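Local structure of succinate dehydrogenase (Membrane anchor subunit) (Mycolicibacterium smegmatis, 7D6V) at residues L67-F70 and Y71-C74; V225-W228 and I229-V233. The protein serves as the membrane anchor subunit of succinate dehydrogenase, holding an Fe2S2 cluster in the membrane and probably passing electrons from succinate oxidation on to quinone. One frame throughout, in Å; residues are numbered along the deposited sequence.

Contact 1. Residues L67-F70 and Y71-C74; sequences LTPF and YSPC
Thr68 O takes the amide of Tyr71, with Tyr71 N 3.0 Å away and an N-H...acceptor angle of 154°, and so closes a type I beta-turn over Pro69 and Phe70. Residues 69-70 form a short 3-10 segment just after strand 66-67. One residue on, Ser72 N makes a weak bond to Pro69 O (3.3 Å). The hydroxyl of Ser72 also comes near Thr68 O, but its modelled place is doubtful.

Leu67 and Tyr71 furnish the apolar part. With CG of Leu67 opposite its own amide nitrogen (chi1 -178°), the branched end folds back over the chain that returns from the turn: Leu67 CD1 approaches Tyr71 CB at 4.3 Å, and Leu67 CD2 lies 3.7 Å from Ser72 CA. Pro69 instead packs on Leu251 of helix 240-264, and Phe70 touches Asp255 of that helix as well as Phe45 and Ala49 of helix 33-55. The phenol of Tyr71 stacks on Tyr59, and its hydroxyl is bonded to Arg52 O and Gly56 N, which pins the turn to the end of helix 33-55. Within the turn itself, Phe70 CB touches Tyr71 CD1 at 4.1 Å.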
loop_
_atom_site.group_PDB
_atom_site.type_symbol
_atom_site.label_atom_id
_atom_site.label_comp_id
_atom_site.label_asym_id
_atom_site.label_seq_id
_atom_site.Cartn_x
_atom_site.Cartn_y
_atom_site.Cartn_z
ATOM N N LEU C 67 -34.163 -25.950 -35.171
ATOM C CA LEU C 67 -34.310 -24.570 -35.604
ATOM C C LEU C 67 -33.083 -23.779 -35.184
ATOM O O LEU C 67 -32.681 -23.821 -34.018
ATOM C CB LEU C 67 -35.574 -23.936 -35.024
ATOM C CG LEU C 67 -35.859 -22.498 -35.451
ATOM C CD1 LEU C 67 -36.069 -22.415 -36.951
ATOM C CD2 LEU C 67 -37.062 -21.966 -34.713
ATOM N N THR C 68 -32.493 -23.070 -36.135
ATOM C CA THR C 68 -31.342 -22.233 -35.843
ATOM C C THR C 68 -31.737 -21.100 -34.900
ATOM O O THR C 68 -32.819 -20.520 -35.046
ATOM C CB THR C 68 -30.768 -21.657 -37.136
ATOM O OG1 THR C 68 -30.399 -22.723 -38.017
ATOM C CG2 THR C 68 -29.554 -20.831 -36.844
ATOM N N PRO C 69 -30.896 -20.761 -33.919
ATOM C CA PRO C 69 -31.178 -19.581 -33.086
ATOM C C PRO C 69 -31.221 -18.278 -33.864
ATOM O O PRO C 69 -31.872 -17.330 -33.411
ATOM C CB PRO C 69 -30.028 -19.586 -32.073
ATOM C CG PRO C 69 -29.546 -20.984 -32.049
ATOM C CD PRO C 69 -29.746 -21.530 -33.420
ATOM N N PHE C 70 -30.546 -18.192 -35.011
ATOM C CA PHE C 70 -30.603 -16.990 -35.833
ATOM C C PHE C 70 -31.940 -16.826 -36.541
ATOM O O PHE C 70 -32.182 -15.768 -37.130
ATOM C CB PHE C 70 -29.462 -16.994 -36.852
ATOM C CG PHE C 70 -28.133 -16.591 -36.276
ATOM C CD1 PHE C 70 -26.983 -17.280 -36.598
ATOM C CD2 PHE C 70 -28.037 -15.515 -35.416
ATOM C CE1 PHE C 70 -25.766 -16.915 -36.074
ATOM C CE2 PHE C 70 -26.818 -15.142 -34.888
ATOM C CZ PHE C 70 -25.682 -15.846 -35.218
ATOM N N TYR C 71 -32.801 -17.843 -36.506
ATOM C CA TYR C 71 -34.150 -17.765 -37.052
ATOM C C TYR C 71 -35.198 -18.106 -36.000
ATOM O O TYR C 71 -36.318 -18.477 -36.357
ATOM C CB TYR C 71 -34.313 -18.711 -38.245
ATOM C CG TYR C 71 -33.631 -18.280 -39.518
ATOM C CD1 TYR C 71 -32.249 -18.292 -39.624
ATOM C CD2 TYR C 71 -34.368 -17.881 -40.622
ATOM C CE1 TYR C 71 -31.624 -17.907 -40.784
ATOM C CE2 TYR C 71 -33.750 -17.496 -41.789
ATOM C CZ TYR C 71 -32.377 -17.510 -41.863
ATOM O OH TYR C 71 -31.753 -17.127 -43.024
ATOM N N SER C 72 -34.859 -17.985 -34.707
ATOM C CA SER C 72 -35.616 -18.711 -33.687
ATOM C C SER C 72 -37.063 -18.240 -33.587
ATOM O O SER C 72 -37.973 -19.041 -33.863
ATOM C CB SER C 72 -34.873 -18.663 -32.349
ATOM O OG SER C 72 -33.641 -19.352 -32.427
ATOM N N PRO C 73 -37.364 -16.983 -33.214
ATOM C CA PRO C 73 -38.769 -16.565 -33.278
ATOM C C PRO C 73 -39.173 -16.377 -34.728
ATOM O O PRO C 73 -38.749 -15.421 -35.385
ATOM C CB PRO C 73 -38.792 -15.249 -32.487
ATOM C CG PRO C 73 -37.463 -15.173 -31.801
ATOM C CD PRO C 73 -36.523 -15.887 -32.714
ATOM N N CYS C 74 -39.988 -17.291 -35.242
ATOM C CA CYS C 74 -40.233 -17.412 -36.675
ATOM C C CYS C 74 -41.732 -17.215 -36.892
ATOM O O CYS C 74 -42.494 -18.177 -36.984
ATOM C CB CYS C 74 -39.729 -18.786 -37.147
ATOM S SG CYS C 74 -39.277 -18.921 -38.878
#

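Contact 2. Residues V225-W228 and I229-V233; sequences VRYW and IWTQV
Tyr227 and Thr231, one helical turn apart, illustrate how a side chain can share the backbone bonding of a helix. Among the polar contacts, Tyr227 O accepts both Thr231 N, at 2.9 Å, and Thr231 OG1, at 3.0 Å, and the two donors arrive from opposite faces of the carbonyl plane. The hydroxyl can do this because OG1 lies beside its own backbone nitrogen (chi1 -63°), turned back toward the preceding turn. Regular bonds continue the pattern: Ile229 N lies 3.0 Å from Val225 O, and Trp230 N is bonded to Arg226 O.

Two aromatic groupings lie on different flanks. In the first, the Tyr227 ring carries Thr231 OG1 over one face, 3.8 Å above the plane and displaced toward the rim, while Tyr227 CE1 meets Trp230 CE3 at 4.1 Å. Both of these rings also meet Phe220; Tyr227 packs on Glu134 and Trp230 on Arg138, both of the iron-sulfur subunit. In the second, NE2 of Gln232 is modelled over a face of the Trp228 indole, ring and amide planes 39° apart, but too near Trp228 O for its exact position to be trusted. Gln232 OE1 is bonded to Lys235 NZ.

Apolar packing is modest. Val225 and Ile229 lie side by side and point the same way, with Val225 CG1 3.9 Å from Ile229 CD1, and Ile229 CG1 rests 4.0 Å from Trp228 CE3. The i to i+4 backbone bonds and the i to i+3 and i to i+4 side-chain contacts are those of an alpha-helix, here helix 224-237, whose Tyr227 and Trp230 face reaches the iron-sulfur subunit.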
loop_
_atom_site.group_PDB
_atom_site.type_symbol
_atom_site.label_atom_id
_atom_site.label_comp_id
_atom_site.label_asym_id
_atom_site.label_seq_id
_atom_site.Cartn_x
_atom_site.Cartn_y
_atom_site.Cartn_z
ATOM N N VAL C 225 -30.652 -14.503 0.781
ATOM C CA VAL C 225 -30.850 -15.136 -0.520
ATOM C C VAL C 225 -30.128 -14.355 -1.609
ATOM O O VAL C 225 -29.397 -14.922 -2.433
ATOM C CB VAL C 225 -32.354 -15.264 -0.821
ATOM C CG1 VAL C 225 -32.576 -15.803 -2.218
ATOM C CG2 VAL C 225 -33.023 -16.151 0.207
ATOM N N ARG C 226 -30.306 -13.035 -1.614
ATOM C CA ARG C 226 -29.702 -12.220 -2.655
ATOM C C ARG C 226 -28.193 -12.136 -2.493
ATOM O O ARG C 226 -27.483 -11.965 -3.484
ATOM C CB ARG C 226 -30.337 -10.833 -2.660
ATOM C CG ARG C 226 -31.804 -10.864 -3.044
ATOM C CD ARG C 226 -32.466 -9.519 -2.873
ATOM N NE ARG C 226 -32.034 -8.580 -3.898
ATOM C CZ ARG C 226 -32.518 -7.351 -4.033
ATOM N NH1 ARG C 226 -33.456 -6.914 -3.206
ATOM N NH2 ARG C 226 -32.062 -6.563 -4.995
ATOM N N TYR C 227 -27.684 -12.293 -1.269
ATOM C CA TYR C 227 -26.239 -12.382 -1.078
ATOM C C TYR C 227 -25.667 -13.625 -1.752
ATOM O O TYR C 227 -24.633 -13.556 -2.425
ATOM C CB TYR C 227 -25.909 -12.381 0.413
ATOM C CG TYR C 227 -24.429 -12.459 0.707
ATOM C CD1 TYR C 227 -23.529 -11.636 0.052
ATOM C CD2 TYR C 227 -23.934 -13.357 1.638
ATOM C CE1 TYR C 227 -22.183 -11.703 0.314
ATOM C CE2 TYR C 227 -22.588 -13.429 1.907
ATOM C CZ TYR C 227 -21.717 -12.600 1.242
ATOM O OH TYR C 227 -20.370 -12.670 1.507
ATOM N N TRP C 228 -26.329 -14.771 -1.583
ATOM C CA TRP C 228 -25.882 -15.997 -2.234
ATOM C C TRP C 228 -25.951 -15.867 -3.751
ATOM O O TRP C 228 -25.014 -16.258 -4.470
ATOM C CB TRP C 228 -26.738 -17.169 -1.746
ATOM C CG TRP C 228 -26.306 -18.512 -2.235
ATOM C CD1 TRP C 228 -25.407 -19.347 -1.645
ATOM C CD2 TRP C 228 -26.766 -19.183 -3.412
ATOM N NE1 TRP C 228 -25.271 -20.495 -2.384
ATOM C CE2 TRP C 228 -26.094 -20.419 -3.476
ATOM C CE3 TRP C 228 -27.673 -18.856 -4.424
ATOM C CZ2 TRP C 228 -26.302 -21.328 -4.508
ATOM C CZ3 TRP C 228 -27.879 -19.760 -5.444
ATOM C CH2 TRP C 228 -27.197 -20.982 -5.479
ATOM N N ILE C 229 -27.050 -15.300 -4.254
ATOM C CA ILE C 229 -27.183 -15.105 -5.693
ATOM C C ILE C 229 -26.082 -14.191 -6.210
ATOM O O ILE C 229 -25.482 -14.450 -7.258
ATOM C CB ILE C 229 -28.581 -14.561 -6.032
ATOM C CG1 ILE C 229 -29.655 -15.545 -5.573
ATOM C CG2 ILE C 229 -28.701 -14.304 -7.519
ATOM C CD1 ILE C 229 -31.060 -15.033 -5.753
ATOM N N TRP C 230 -25.797 -13.110 -5.483
ATOM C CA TRP C 230 -24.765 -12.172 -5.902
ATOM C C TRP C 230 -23.388 -12.823 -5.894
ATOM O O TRP C 230 -22.569 -12.557 -6.777
ATOM C CB TRP C 230 -24.794 -10.942 -4.995
ATOM C CG TRP C 230 -23.758 -9.924 -5.317
ATOM C CD1 TRP C 230 -23.818 -8.972 -6.286
ATOM C CD2 TRP C 230 -22.497 -9.755 -4.666
ATOM N NE1 TRP C 230 -22.674 -8.218 -6.281
ATOM C CE2 TRP C 230 -21.844 -8.681 -5.294
ATOM C CE3 TRP C 230 -21.854 -10.410 -3.611
ATOM C CZ2 TRP C 230 -20.585 -8.245 -4.903
ATOM C CZ3 TRP C 230 -20.606 -9.975 -3.228
ATOM C CH2 TRP C 230 -19.984 -8.904 -3.870
ATOM N N THR C 231 -23.115 -13.679 -4.909
ATOM C CA THR C 231 -21.824 -14.360 -4.858
ATOM C C THR C 231 -21.626 -15.260 -6.073
ATOM O O THR C 231 -20.576 -15.220 -6.732
ATOM C CB THR C 231 -21.714 -15.167 -3.565
ATOM O OG1 THR C 231 -21.769 -14.280 -2.442
ATOM C CG2 THR C 231 -20.409 -15.938 -3.526
ATOM N N GLN C 232 -22.631 -16.080 -6.390
ATOM C CA GLN C 232 -22.513 -16.938 -7.569
ATOM C C GLN C 232 -22.443 -16.131 -8.863
ATOM O O GLN C 232 -21.661 -16.462 -9.766
ATOM C CB GLN C 232 -23.659 -17.947 -7.598
ATOM C CG GLN C 232 -23.390 -19.195 -6.775
ATOM C CD GLN C 232 -23.133 -18.912 -5.317
ATOM O OE1 GLN C 232 -22.049 -19.188 -4.807
ATOM N NE2 GLN C 232 -24.111 -18.334 -4.643
ATOM N N VAL C 233 -23.238 -15.068 -8.971
ATOM C CA VAL C 233 -23.208 -14.253 -10.179
ATOM C C VAL C 233 -21.864 -13.552 -10.329
ATOM O O VAL C 233 -21.376 -13.380 -11.445
ATOM C CB VAL C 233 -24.387 -13.261 -10.179
ATOM C CG1 VAL C 233 -24.192 -12.186 -11.224
ATOM C CG2 VAL C 233 -25.686 -14.000 -10.431
#

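Overall arrangement
From the N terminus, the chain runs through helix 33-55 and the small antiparallel pair 60-61 and 66-67 before reaching contact 1, a turn at the start of the long loop that leads to helix 104-112. Contact 2 comes much later, within helix 224-237, shortly before the final helix 240-264, which returns to pack on contact 1. Each is local and closes no large loop; they follow in series, neither nested nor crossed, with centres 32 Å apart and nearest atoms about 23 Å apart. Contact 1 is buried among helices 33-55, 155-175 and 240-264. Contact 2 lies at the surface, where its helix packs against helix 207-215 and the iron-sulfur subunit.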